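Local coordinates for protein FdhC (Acinetobacter nosocomialis, PDB 5KTC) that transfers a 3-hydroxybutanoyl group from its coenzyme A thioester to the amino group of a dTDP-linked 3-amino-3,6-dideoxy-D-galactose, as a sugar N-acyltransferase of the GNAT superfamily, at residues A[7-11]-A[104-110]; A[23-27]-A[76-80]; A[93-97]-A[139-143]. One frame throughout, in Å; residues are numbered along the deposited sequence.

Contact 1 (A[7-11]-A[104-110]); sequences KANTT and TKYAAVE. With COA (coenzyme A), chain D.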
loop_
_atom_site.group_PDB
_atom_site.type_symbol
_atom_site.label_atom_id
_atom_site.label_comp_id
_atom_site.label_asym_id
_atom_site.label_seq_id
_atom_site.Cartn_x
_atom_site.Cartn_y
_atom_site.Cartn_z
ATOM N N LYS A 7 -12.172 -0.069 1.017
ATOM C CA LYS A 7 -12.585 -0.980 -0.025
ATOM C C LYS A 7 -12.672 -0.262 -1.339
ATOM O O LYS A 7 -13.067 0.868 -1.378
ATOM C CB LYS A 7 -13.941 -1.636 0.311
ATOM C CG LYS A 7 -15.111 -0.659 0.552
ATOM C CD LYS A 7 -16.472 -1.346 0.950
ATOM C CE LYS A 7 -17.083 -2.218 -0.194
ATOM N NZ LYS A 7 -17.659 -3.579 0.155
ATOM N N ALA A 8 -12.289 -0.943 -2.395
ATOM C CA ALA A 8 -12.414 -0.402 -3.743
ATOM C C ALA A 8 -13.253 -1.341 -4.526
ATOM O O ALA A 8 -14.004 -2.163 -3.949
ATOM C CB ALA A 8 -11.052 -0.135 -4.367
ATOM N N ASN A 9 -13.153 -1.238 -5.824
ATOM C CA ASN A 9 -13.973 -2.072 -6.689
ATOM C C ASN A 9 -13.780 -3.571 -6.644
ATOM O O ASN A 9 -14.741 -4.322 -6.689
ATOM C CB ASN A 9 -13.783 -1.636 -8.126
ATOM C CG ASN A 9 -14.966 -0.895 -8.654
ATOM O OD1 ASN A 9 -15.882 -0.486 -7.912
ATOM N ND2 ASN A 9 -14.988 -0.747 -9.949
ATOM N N THR A 10 -12.543 -4.001 -6.686
ATOM C CA THR A 10 -12.237 -5.395 -6.757
ATOM C C THR A 10 -11.449 -5.879 -5.586
ATOM O O THR A 10 -11.201 -7.051 -5.534
ATOM C CB THR A 10 -11.552 -5.803 -8.044
ATOM O OG1 THR A 10 -10.172 -5.365 -8.095
ATOM C CG2 THR A 10 -12.383 -5.298 -9.311
ATOM N N THR A 11 -11.087 -4.984 -4.678
ATOM C CA THR A 11 -10.251 -5.336 -3.514
ATOM C C THR A 11 -10.719 -4.639 -2.265
ATOM O O THR A 11 -11.508 -3.709 -2.330
ATOM C CB THR A 11 -8.769 -4.943 -3.739
ATOM O OG1 THR A 11 -8.741 -3.560 -4.073
ATOM C CG2 THR A 11 -8.097 -5.761 -4.860
ATOM N N THR A 104 -6.352 -9.323 -8.438
ATOM C CA THR A 104 -7.169 -8.814 -9.511
ATOM C C THR A 104 -6.314 -7.916 -10.392
ATOM O O THR A 104 -5.229 -7.456 -9.977
ATOM C CB THR A 104 -8.349 -7.991 -9.013
ATOM O OG1 THR A 104 -7.855 -7.001 -8.142
ATOM C CG2 THR A 104 -9.343 -8.830 -8.235
ATOM N N LYS A 105 -6.794 -7.693 -11.613
ATOM C CA LYS A 105 -5.989 -7.030 -12.661
ATOM C C LYS A 105 -5.466 -5.648 -12.217
ATOM O O LYS A 105 -4.286 -5.335 -12.428
ATOM C CB LYS A 105 -6.814 -6.828 -13.913
ATOM C CG LYS A 105 -5.989 -6.404 -15.105
ATOM C CD LYS A 105 -6.844 -6.535 -16.364
ATOM C CE LYS A 105 -6.121 -5.996 -17.598
ATOM N NZ LYS A 105 -4.866 -6.735 -17.935
ATOM N N TYR A 106 -6.377 -4.879 -11.629
ATOM C CA TYR A 106 -6.126 -3.521 -11.242
ATOM C C TYR A 106 -5.924 -3.376 -9.729
ATOM O O TYR A 106 -6.007 -2.271 -9.227
ATOM C CB TYR A 106 -7.271 -2.571 -11.749
ATOM C CG TYR A 106 -7.398 -2.637 -13.274
ATOM C CD1 TYR A 106 -6.327 -2.286 -14.087
ATOM C CD2 TYR A 106 -8.563 -3.091 -13.900
ATOM C CE1 TYR A 106 -6.400 -2.393 -15.478
ATOM C CE2 TYR A 106 -8.633 -3.208 -15.296
ATOM C CZ TYR A 106 -7.568 -2.852 -16.069
ATOM O OH TYR A 106 -7.607 -2.970 -17.448
ATOM N N ALA A 107 -5.665 -4.468 -9.020
ATOM C CA ALA A 107 -5.390 -4.381 -7.567
ATOM C C ALA A 107 -4.323 -3.349 -7.196
ATOM O O ALA A 107 -4.382 -2.723 -6.119
ATOM C CB ALA A 107 -4.943 -5.744 -7.058
ATOM N N ALA A 108 -3.302 -3.246 -8.046
ATOM C CA ALA A 108 -2.172 -2.314 -7.763
ATOM C C ALA A 108 -2.698 -0.881 -7.687
ATOM O O ALA A 108 -2.416 -0.131 -6.741
ATOM C CB ALA A 108 -1.048 -2.467 -8.795
ATOM N N VAL A 109 -3.522 -0.513 -8.660
ATOM C CA VAL A 109 -4.136 0.832 -8.667
ATOM C C VAL A 109 -5.055 1.016 -7.470
ATOM O O VAL A 109 -5.014 2.060 -6.778
ATOM C CB VAL A 109 -4.917 1.125 -9.981
ATOM C CG1 VAL A 109 -5.505 2.497 -9.956
ATOM C CG2 VAL A 109 -4.043 0.934 -11.186
ATOM N N GLU A 110 -5.913 0.041 -7.215
ATOM C CA GLU A 110 -6.886 0.220 -6.141
ATOM C C GLU A 110 -6.210 0.358 -4.743
ATOM O O GLU A 110 -6.571 1.192 -3.907
ATOM C CB GLU A 110 -7.827 -1.006 -6.095
ATOM C CG GLU A 110 -8.728 -1.132 -7.335
ATOM C CD GLU A 110 -9.719 -2.274 -7.283
ATOM O OE1 GLU A 110 -9.963 -2.887 -6.236
ATOM O OE2 GLU A 110 -10.327 -2.497 -8.322
HETATM N N1A COA D . -3.941 4.242 -14.533
HETATM C C2A COA D . -4.573 3.215 -15.148
HETATM N N3A COA D . -4.092 1.970 -15.153
HETATM C C4A COA D . -2.999 1.711 -14.452
HETATM C C5A COA D . -2.280 2.781 -13.717
HETATM C C6A COA D . -2.826 4.114 -13.802
HETATM N N6A COA D . -2.249 5.144 -13.189
HETATM N N7A COA D . -1.236 2.222 -13.122
HETATM C C8A COA D . -1.254 0.912 -13.447
HETATM N N9A COA D . -2.309 0.617 -14.253
HETATM C C1B COA D . -2.680 -0.711 -14.790
HETATM C C2B COA D . -1.424 -1.420 -15.312
HETATM O O2B COA D . -1.104 -1.076 -16.670
HETATM C C3B COA D . -1.767 -2.855 -15.100
HETATM O O3B COA D . -2.663 -3.239 -16.148
HETATM P P3B COA D . -2.161 -4.211 -17.326
HETATM O O7A COA D . -2.663 -5.571 -16.825
HETATM O O8A COA D . -3.013 -3.548 -18.371
HETATM O O9A COA D . -0.663 -4.074 -17.429
HETATM C C4B COA D . -2.544 -2.836 -13.803
HETATM O O4B COA D . -3.171 -1.545 -13.730
HETATM C C5B COA D . -1.706 -3.200 -12.595
HETATM O O5B COA D . -0.610 -2.320 -12.480
HETATM P P1A COA D . 0.864 -2.892 -12.509
HETATM O O1A COA D . 1.811 -1.716 -12.612
HETATM O O2A COA D . 1.041 -4.131 -13.344
HETATM O O3A COA D . 1.168 -3.385 -10.998
HETATM P P2A COA D . 1.363 -4.798 -10.374
HETATM O O4A COA D . 0.147 -5.680 -10.468
HETATM O O5A COA D . 2.664 -5.438 -10.822
HETATM O O6A COA D . 1.504 -4.456 -8.821
HETATM C CBP COA D . 3.338 -4.437 -7.217
HETATM C CCP COA D . 2.651 -3.728 -8.397
HETATM C CDP COA D . 4.563 -3.627 -6.875
HETATM C CEP COA D . 2.405 -4.499 -6.012
HETATM C CAP COA D . 3.718 -5.876 -7.647
HETATM O OAP COA D . 4.356 -5.745 -8.960
HETATM C C9P COA D . 4.561 -6.598 -6.676
HETATM O O9P COA D . 4.161 -7.206 -5.660
HETATM N N8P COA D . 5.877 -6.546 -6.967
HETATM C C7P COA D . 6.823 -7.172 -6.123
HETATM C C6P COA D . 7.045 -6.532 -4.776
HETATM C C5P COA D . 7.608 -5.146 -4.961
HETATM O O5P COA D . 8.595 -4.990 -5.701
HETATM N N4P COA D . 6.979 -4.166 -4.343
HETATM C C3P COA D . 7.340 -2.760 -4.547
HETATM C C2P COA D . 8.620 -2.364 -3.786
HETATM S S1P COA D . 9.132 -0.690 -4.323
HETATM O O HOH W 1 -11.548 -1.104 -10.254
HETATM O O HOH W 2 -9.245 -5.275 -11.040
#
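The carboxylate of Glu-110 is the flat group on which residues 8-11 close. Near its plane, OE1 is approached from two sides: the backbone N of Thr-10 comes in syn (2.8 Å to Glu-110 OE1), and OG1 of Thr-11 comes in anti (2.6 Å to Glu-110 OE1). Thr-10 OG1 donates to OE2 instead from above the carboxylate plane, 45° out of it, so three donors from two consecutive threonines hold the group against rotation. The second flat group, the Tyr-106 ring, carries CG of Lys-105 over one face, while O4B of coenzyme A lies in plane at its edge, 3.3 Å from Tyr-106 CD1. A water also donates to Glu-110 OE2, and Ala-8 CB lies 3.5 Å from Glu-110 OE1. Thr-10 OG1 in turn accepts a 2.8 Å bond from Thr-104 OG1, and a second water links it to the N of Tyr-106, the N-cap residue. Lys-105 NZ donates a hydrogen bond to O7A of the cofactor's 3'-phosphate. The contact thus ties the loop leading into strand 11-15 to the first turn of helix 107-122, whose other side meets coenzyme A; Ala-107 packs on strands 75-86 and 91-99, where it touches Leu-99.

Contact 2 (A[23-27]-A[76-80]); sequences FICTL and PIGTV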
loop_
_atom_site.group_PDB
_atom_site.type_symbol
_atom_site.label_atom_id
_atom_site.label_comp_id
_atom_site.label_asym_id
_atom_site.label_seq_id
_atom_site.Cartn_x
_atom_site.Cartn_y
_atom_site.Cartn_z
ATOM N N PHE A 23 0.549 -16.524 5.770
ATOM C CA PHE A 23 0.346 -15.912 4.475
ATOM C C PHE A 23 1.495 -14.933 4.117
ATOM O O PHE A 23 1.958 -14.891 2.981
ATOM C CB PHE A 23 -0.972 -15.144 4.482
ATOM C CG PHE A 23 -1.185 -14.364 3.210
ATOM C CD1 PHE A 23 -1.357 -15.046 2.014
ATOM C CD2 PHE A 23 -1.047 -12.986 3.189
ATOM C CE1 PHE A 23 -1.488 -14.365 0.835
ATOM C CE2 PHE A 23 -1.132 -12.305 2.010
ATOM C CZ PHE A 23 -1.376 -12.977 0.844
ATOM N N ILE A 24 1.894 -14.164 5.116
ATOM C CA ILE A 24 2.950 -13.170 4.985
ATOM C C ILE A 24 4.288 -13.849 4.722
ATOM O O ILE A 24 4.970 -13.449 3.778
ATOM C CB ILE A 24 3.014 -12.190 6.142
ATOM C CG1 ILE A 24 1.753 -11.315 6.150
ATOM C CG2 ILE A 24 4.174 -11.233 5.923
ATOM C CD1 ILE A 24 1.630 -10.371 7.314
ATOM N N CYS A 25 4.653 -14.851 5.534
ATOM C CA CYS A 25 5.919 -15.573 5.297
ATOM C C CYS A 25 5.973 -16.081 3.872
ATOM O O CYS A 25 6.956 -15.899 3.173
ATOM C CB CYS A 25 6.079 -16.788 6.224
ATOM S SG CYS A 25 6.565 -16.306 7.860
ATOM N N THR A 26 4.895 -16.713 3.431
ATOM C CA THR A 26 4.857 -17.289 2.113
ATOM C C THR A 26 4.983 -16.273 1.027
ATOM O O THR A 26 5.715 -16.486 0.098
ATOM C CB THR A 26 3.605 -18.151 1.943
ATOM O OG1 THR A 26 3.682 -19.236 2.872
ATOM C CG2 THR A 26 3.502 -18.710 0.536
ATOM N N LEU A 27 4.271 -15.156 1.158
ATOM C CA LEU A 27 4.317 -14.114 0.162
ATOM C C LEU A 27 5.732 -13.536 0.025
ATOM O O LEU A 27 6.249 -13.449 -1.081
ATOM C CB LEU A 27 3.347 -12.997 0.553
ATOM C CG LEU A 27 3.118 -11.832 -0.378
ATOM C CD1 LEU A 27 2.379 -12.308 -1.621
ATOM C CD2 LEU A 27 2.313 -10.748 0.409
ATOM N N PRO A 76 -6.814 -13.749 0.109
ATOM C CA PRO A 76 -5.747 -12.783 0.315
ATOM C C PRO A 76 -4.839 -12.746 -0.871
ATOM O O PRO A 76 -4.510 -13.795 -1.430
ATOM C CB PRO A 76 -5.049 -13.311 1.552
ATOM C CG PRO A 76 -5.206 -14.790 1.473
ATOM C CD PRO A 76 -6.588 -14.973 0.915
ATOM N N ILE A 77 -4.519 -11.530 -1.338
ATOM C CA ILE A 77 -3.691 -11.343 -2.535
ATOM C C ILE A 77 -2.456 -10.456 -2.273
ATOM O O ILE A 77 -1.664 -10.289 -3.149
ATOM C CB ILE A 77 -4.506 -10.756 -3.686
ATOM C CG1 ILE A 77 -5.192 -9.412 -3.277
ATOM C CG2 ILE A 77 -5.608 -11.749 -4.134
ATOM C CD1 ILE A 77 -5.722 -8.671 -4.497
ATOM N N GLY A 78 -2.278 -9.928 -1.055
ATOM C CA GLY A 78 -1.063 -9.183 -0.782
ATOM C C GLY A 78 -1.024 -8.388 0.495
ATOM O O GLY A 78 -1.824 -8.628 1.410
ATOM N N THR A 79 -0.054 -7.452 0.552
ATOM C CA THR A 79 0.176 -6.671 1.714
ATOM C C THR A 79 0.412 -5.235 1.367
ATOM O O THR A 79 0.846 -4.901 0.242
ATOM C CB THR A 79 1.391 -7.148 2.530
ATOM O OG1 THR A 79 2.594 -7.087 1.741
ATOM C CG2 THR A 79 1.135 -8.513 3.002
ATOM N N VAL A 80 0.182 -4.355 2.347
ATOM C CA VAL A 80 0.665 -2.976 2.194
ATOM C C VAL A 80 0.731 -2.333 3.539
ATOM O O VAL A 80 -0.020 -2.731 4.450
ATOM C CB VAL A 80 -0.195 -2.152 1.177
ATOM C CG1 VAL A 80 -1.581 -1.848 1.759
ATOM C CG2 VAL A 80 0.534 -0.880 0.742
#
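Phe-23 meets Pro-76 through a CH-pi contact. Pro-76 CB stands 3.8 Å from the centroid of the Phe-23 ring, 15° off the normal and a little toward the rim, while CG of the proline lies beside CE1 and CD1. With CG anti to the backbone N (chi1 174°), the phenyl group extends from the helix until it reaches the strand. At its edge the ring meets main chain: Phe-23 CZ comes to 3.7 Å from the N of Gly-78, a van der Waals approach.

The remaining contacts are aliphatic. Leu-27, one turn after Phe-23, meets Thr-79 tip to tip, its CD2 lying 3.6 Å from Thr-79 CG2. The same leucine methyl, Leu-27 CD2, rests 3.9 Å from Gly-78 CA. Ile-24 adds a looser touch, its CG1 to Thr-79 CG2 at 4.3 Å, and also touches the nucleotide-sugar product. The axes of segments 23-27 and 76-80 lie at 84° and approach to 9.3 Å.

Polar bonding is directed elsewhere. Thr-79 OG1 is satisfied by the O of Ser-96 on the adjoining strand, while CG2, the nearer, and OG1 both face Leu-27 CD2. Opposite Ile-68 the strand takes two residues, Ile-77 and Gly-78, for one, a classic bulge between the antiparallel strands 63-70 and 75-86.

No hydrogen bond crosses between the two segments. The helix is therefore held to this part of the sheet by burial of apolar surface and van der Waals packing, through a ring face, a ring edge and methyl groups.

Contact 3 (A[93-97]-A[139-143]); sequences CWGSW and VHSFH. With FUH ([[(2~{R},3~{S},5~{R})-5-[5-methyl-2,4-bis(oxidanylidene)pyrimidin-1-yl]-3-oxidanyl-oxolan-2-yl]methoxy-oxidanyl-phosphoryl] [(2~{R},3~{R},4~{S},5~{R},6~{R})-6-methyl-3,5-bis(oxidanyl)-4-[[(3~{R})-3-oxidanylbutanoyl]amino]oxan-2-yl] hydrogen phosphate), chain C.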
loop_
_atom_site.group_PDB
_atom_site.type_symbol
_atom_site.label_atom_id
_atom_site.label_comp_id
_atom_site.label_asym_id
_atom_site.label_seq_id
_atom_site.Cartn_x
_atom_site.Cartn_y
_atom_site.Cartn_z
ATOM N N CYS A 93 5.312 7.321 5.568
ATOM C CA CYS A 93 5.842 6.429 4.543
ATOM C C CYS A 93 4.834 5.295 4.213
ATOM O O CYS A 93 4.019 4.899 5.053
ATOM C CB CYS A 93 7.175 5.796 4.976
ATOM S SG CYS A 93 8.456 7.076 5.337
ATOM N N TRP A 94 4.947 4.744 3.014
ATOM C CA TRP A 94 4.244 3.520 2.708
ATOM C C TRP A 94 5.105 2.613 1.839
ATOM O O TRP A 94 6.113 3.027 1.231
ATOM C CB TRP A 94 2.869 3.754 2.080
ATOM C CG TRP A 94 2.769 4.154 0.649
ATOM C CD1 TRP A 94 2.949 5.391 0.118
ATOM C CD2 TRP A 94 2.357 3.302 -0.440
ATOM N NE1 TRP A 94 2.693 5.354 -1.248
ATOM C CE2 TRP A 94 2.277 4.097 -1.593
ATOM C CE3 TRP A 94 2.018 1.945 -0.530
ATOM C CZ2 TRP A 94 1.886 3.573 -2.847
ATOM C CZ3 TRP A 94 1.599 1.429 -1.779
ATOM C CH2 TRP A 94 1.553 2.238 -2.913
ATOM N N GLY A 95 4.708 1.370 1.845
ATOM C CA GLY A 95 5.481 0.329 1.204
ATOM C C GLY A 95 5.064 -1.032 1.688
ATOM O O GLY A 95 3.855 -1.292 1.896
ATOM N N SER A 96 6.036 -1.929 1.861
ATOM C CA SER A 96 5.733 -3.353 2.011
ATOM C C SER A 96 4.649 -3.841 1.035
ATOM O O SER A 96 3.733 -4.612 1.406
ATOM C CB SER A 96 5.406 -3.751 3.452
ATOM O OG SER A 96 6.344 -3.291 4.405
ATOM N N TRP A 97 4.754 -3.380 -0.199
ATOM C CA TRP A 97 3.612 -3.389 -1.117
ATOM C C TRP A 97 3.846 -4.568 -2.033
ATOM O O TRP A 97 4.779 -4.552 -2.879
ATOM C CB TRP A 97 3.585 -2.143 -1.920
ATOM C CG TRP A 97 2.379 -1.961 -2.796
ATOM C CD1 TRP A 97 1.102 -2.363 -2.556
ATOM C CD2 TRP A 97 2.364 -1.258 -4.043
ATOM N NE1 TRP A 97 0.286 -1.941 -3.598
ATOM C CE2 TRP A 97 1.033 -1.249 -4.504
ATOM C CE3 TRP A 97 3.359 -0.638 -4.813
ATOM C CZ2 TRP A 97 0.667 -0.686 -5.708
ATOM C CZ3 TRP A 97 2.997 -0.050 -6.037
ATOM C CH2 TRP A 97 1.638 -0.059 -6.449
ATOM N N VAL A 139 7.577 -0.275 -11.416
ATOM C CA VAL A 139 7.068 0.359 -10.167
ATOM C C VAL A 139 7.403 1.856 -10.182
ATOM O O VAL A 139 6.589 2.685 -9.816
ATOM C CB VAL A 139 7.611 -0.403 -8.931
ATOM C CG1 VAL A 139 7.157 0.236 -7.607
ATOM C CG2 VAL A 139 7.143 -1.846 -9.017
ATOM N N HIS A 140 8.592 2.208 -10.690
ATOM C CA HIS A 140 8.894 3.613 -10.963
ATOM C C HIS A 140 7.823 4.182 -11.855
ATOM O O HIS A 140 7.239 5.233 -11.571
ATOM C CB HIS A 140 10.297 3.796 -11.568
ATOM C CG HIS A 140 11.400 3.306 -10.672
ATOM N ND1 HIS A 140 11.768 3.979 -9.534
ATOM C CD2 HIS A 140 12.188 2.220 -10.725
ATOM C CE1 HIS A 140 12.753 3.339 -8.924
ATOM N NE2 HIS A 140 12.993 2.237 -9.603
ATOM N N SER A 141 7.531 3.467 -12.930
ATOM C CA SER A 141 6.639 3.963 -13.933
ATOM C C SER A 141 5.204 4.147 -13.377
ATOM O O SER A 141 4.505 5.157 -13.632
ATOM C CB SER A 141 6.729 3.014 -15.140
ATOM O OG SER A 141 5.764 3.378 -16.065
ATOM N N PHE A 142 4.792 3.197 -12.544
ATOM C CA PHE A 142 3.531 3.291 -11.857
ATOM C C PHE A 142 3.386 4.556 -11.039
ATOM O O PHE A 142 2.396 5.235 -11.130
ATOM C CB PHE A 142 3.357 2.078 -10.883
ATOM C CG PHE A 142 2.070 2.086 -10.122
ATOM C CD1 PHE A 142 1.929 2.794 -8.928
ATOM C CD2 PHE A 142 0.965 1.356 -10.596
ATOM C CE1 PHE A 142 0.716 2.792 -8.243
ATOM C CE2 PHE A 142 -0.227 1.357 -9.919
ATOM C CZ PHE A 142 -0.365 2.074 -8.737
ATOM N N HIS A 143 4.325 4.753 -10.132
ATOM C CA HIS A 143 4.312 5.926 -9.236
ATOM C C HIS A 143 4.402 7.263 -9.988
ATOM O O HIS A 143 3.621 8.187 -9.701
ATOM C CB HIS A 143 5.416 5.857 -8.171
ATOM C CG HIS A 143 5.225 4.743 -7.184
ATOM N ND1 HIS A 143 4.094 4.629 -6.415
ATOM C CD2 HIS A 143 6.007 3.691 -6.862
ATOM C CE1 HIS A 143 4.208 3.575 -5.626
ATOM N NE2 HIS A 143 5.361 2.983 -5.879
HETATM O O1 FUH C . 7.088 -1.007 -1.046
HETATM C C1 FUH C . 7.786 -0.004 -1.154
HETATM C C2 FUH C . 7.270 1.293 -1.683
HETATM C C3 FUH C . 6.065 1.115 -2.569
HETATM O O2 FUH C . 6.448 0.947 -3.958
HETATM C C4 FUH C . 5.186 2.339 -2.525
HETATM N N1 FUH C . 9.119 0.014 -0.751
HETATM C C5 FUH C . 9.650 -1.069 0.085
HETATM C C6 FUH C . 11.022 -1.548 -0.424
HETATM O O3 FUH C . 11.843 -0.461 -0.461
HETATM C C7 FUH C . 11.710 -2.521 0.506
HETATM C C8 FUH C . 13.196 -2.791 0.171
HETATM O O4 FUH C . 11.682 -2.030 1.858
HETATM C C9 FUH C . 9.781 -0.581 1.516
HETATM O O5 FUH C . 8.502 -0.316 2.113
HETATM C C10 FUH C . 10.391 -1.634 2.351
HETATM O O6 FUH C . 9.506 -2.744 2.342
HETATM P P1 FUH C . 9.661 -3.942 3.343
HETATM O O7 FUH C . 10.678 -4.928 2.901
HETATM O O8 FUH C . 8.264 -4.563 3.376
HETATM O O9 FUH C . 9.810 -3.427 4.841
HETATM P P2 FUH C . 11.080 -2.931 5.680
HETATM O O10 FUH C . 10.713 -1.620 6.285
HETATM O O11 FUH C . 12.251 -2.868 4.709
HETATM O O12 FUH C . 11.145 -4.097 6.730
HETATM C C11 FUH C . 11.777 -3.881 7.996
HETATM C C12 FUH C . 12.314 -5.204 8.481
HETATM C C13 FUH C . 13.081 -5.998 7.404
HETATM O O13 FUH C . 14.174 -6.747 7.965
HETATM C C14 FUH C . 12.085 -7.033 6.899
HETATM C C15 FUH C . 11.261 -7.276 8.139
HETATM O O14 FUH C . 11.232 -6.042 8.901
HETATM N N2 FUH C . 9.826 -7.569 7.935
HETATM C C16 FUH C . 8.985 -6.634 7.410
HETATM C C17 FUH C . 7.622 -6.909 7.287
HETATM C C18 FUH C . 6.646 -5.897 6.725
HETATM C C19 FUH C . 7.178 -8.203 7.698
HETATM O O15 FUH C . 5.910 -8.482 7.650
HETATM N N3 FUH C . 8.027 -9.104 8.212
HETATM C C20 FUH C . 9.312 -8.763 8.361
HETATM O O16 FUH C . 10.149 -9.664 8.843
#
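Trp-97 and Phe-142 both carry CG anti to the backbone N (chi1 -174° and -180°), which sends the indole from strand 91-99 and the phenyl from helix 137-146 into each other. Together with Trp-94 and His-143 they form an aromatic cluster in the GNAT fold, between the central sheet and a helix beside the coenzyme A site. The pair is edge-to-face: Trp-97 CH2 points at the face of Phe-142, 3.5 Å from Phe-142 CE1, with the ring planes inclined at 60°. Neighbouring rings fill in around it. Trp-94 CH2 sits over the centre of one face of the Trp-97 indole, and Phe-142 CD1 lies over one face of the His-143 ring, displaced toward its rim. His-143 CE1 approaches Trp-94 CZ2 at 3.6 Å, with the two ring planes almost perpendicular.

The indole nitrogens have partners beyond the cluster, NE1 of Trp-94 with Tyr-116 OH and NE1 of Trp-97 with Ser-111 OG, both from helix 107-122.

One side of this cluster receives the 3-hydroxybutanoyl group of the product. Its terminal methyl, C4, lies over the centre of the Trp-94 ring, 3.5 Å from Trp-94 CE2. Main chain of the strand holds the sugar and the start of the acyl group: Ser-96 N donates to sugar hydroxyl O5 at 3.0 Å, and Trp-97 N weakly to acyl carbonyl O1. Ser-96 OG hydrogen-bonds phosphate oxygen O8. Gly-95 CA comes within 3.1 Å of O1, so the acyl amide runs directly past the backbone. On C3, next to the terminal methyl, the hydroxyl O2 lies in the plane of the His-143 ring, 3.0 Å from His-143 NE2, in a hydrogen bond whose donor could be either atom.

Helix 107-122 brings contacts 1 and 3 together: Ala-108 O lies 3.3 Å from Trp-97 CZ2 and 3.6 Å from Phe-142 CZ, although the contact centres are about 15 Å apart. Contacts 2 and 3 meet on neighbouring strands of one sheet, where Thr-79 OG1 and Ser-96 O are 2.7 Å apart and Val-80 CG2 packs 3.4 Å from Trp-94 CE3. Ile-77 CD1 joins contact 2 to contact 1, 3.8 Å from Thr-11 CG2. Between them the contacts border both products: contact 1 meets coenzyme A, contact 2 touches the sugar product through Ile-24, and contact 3 reaches both, with Trp-97 O hydrogen-bonded to the pantetheine arm.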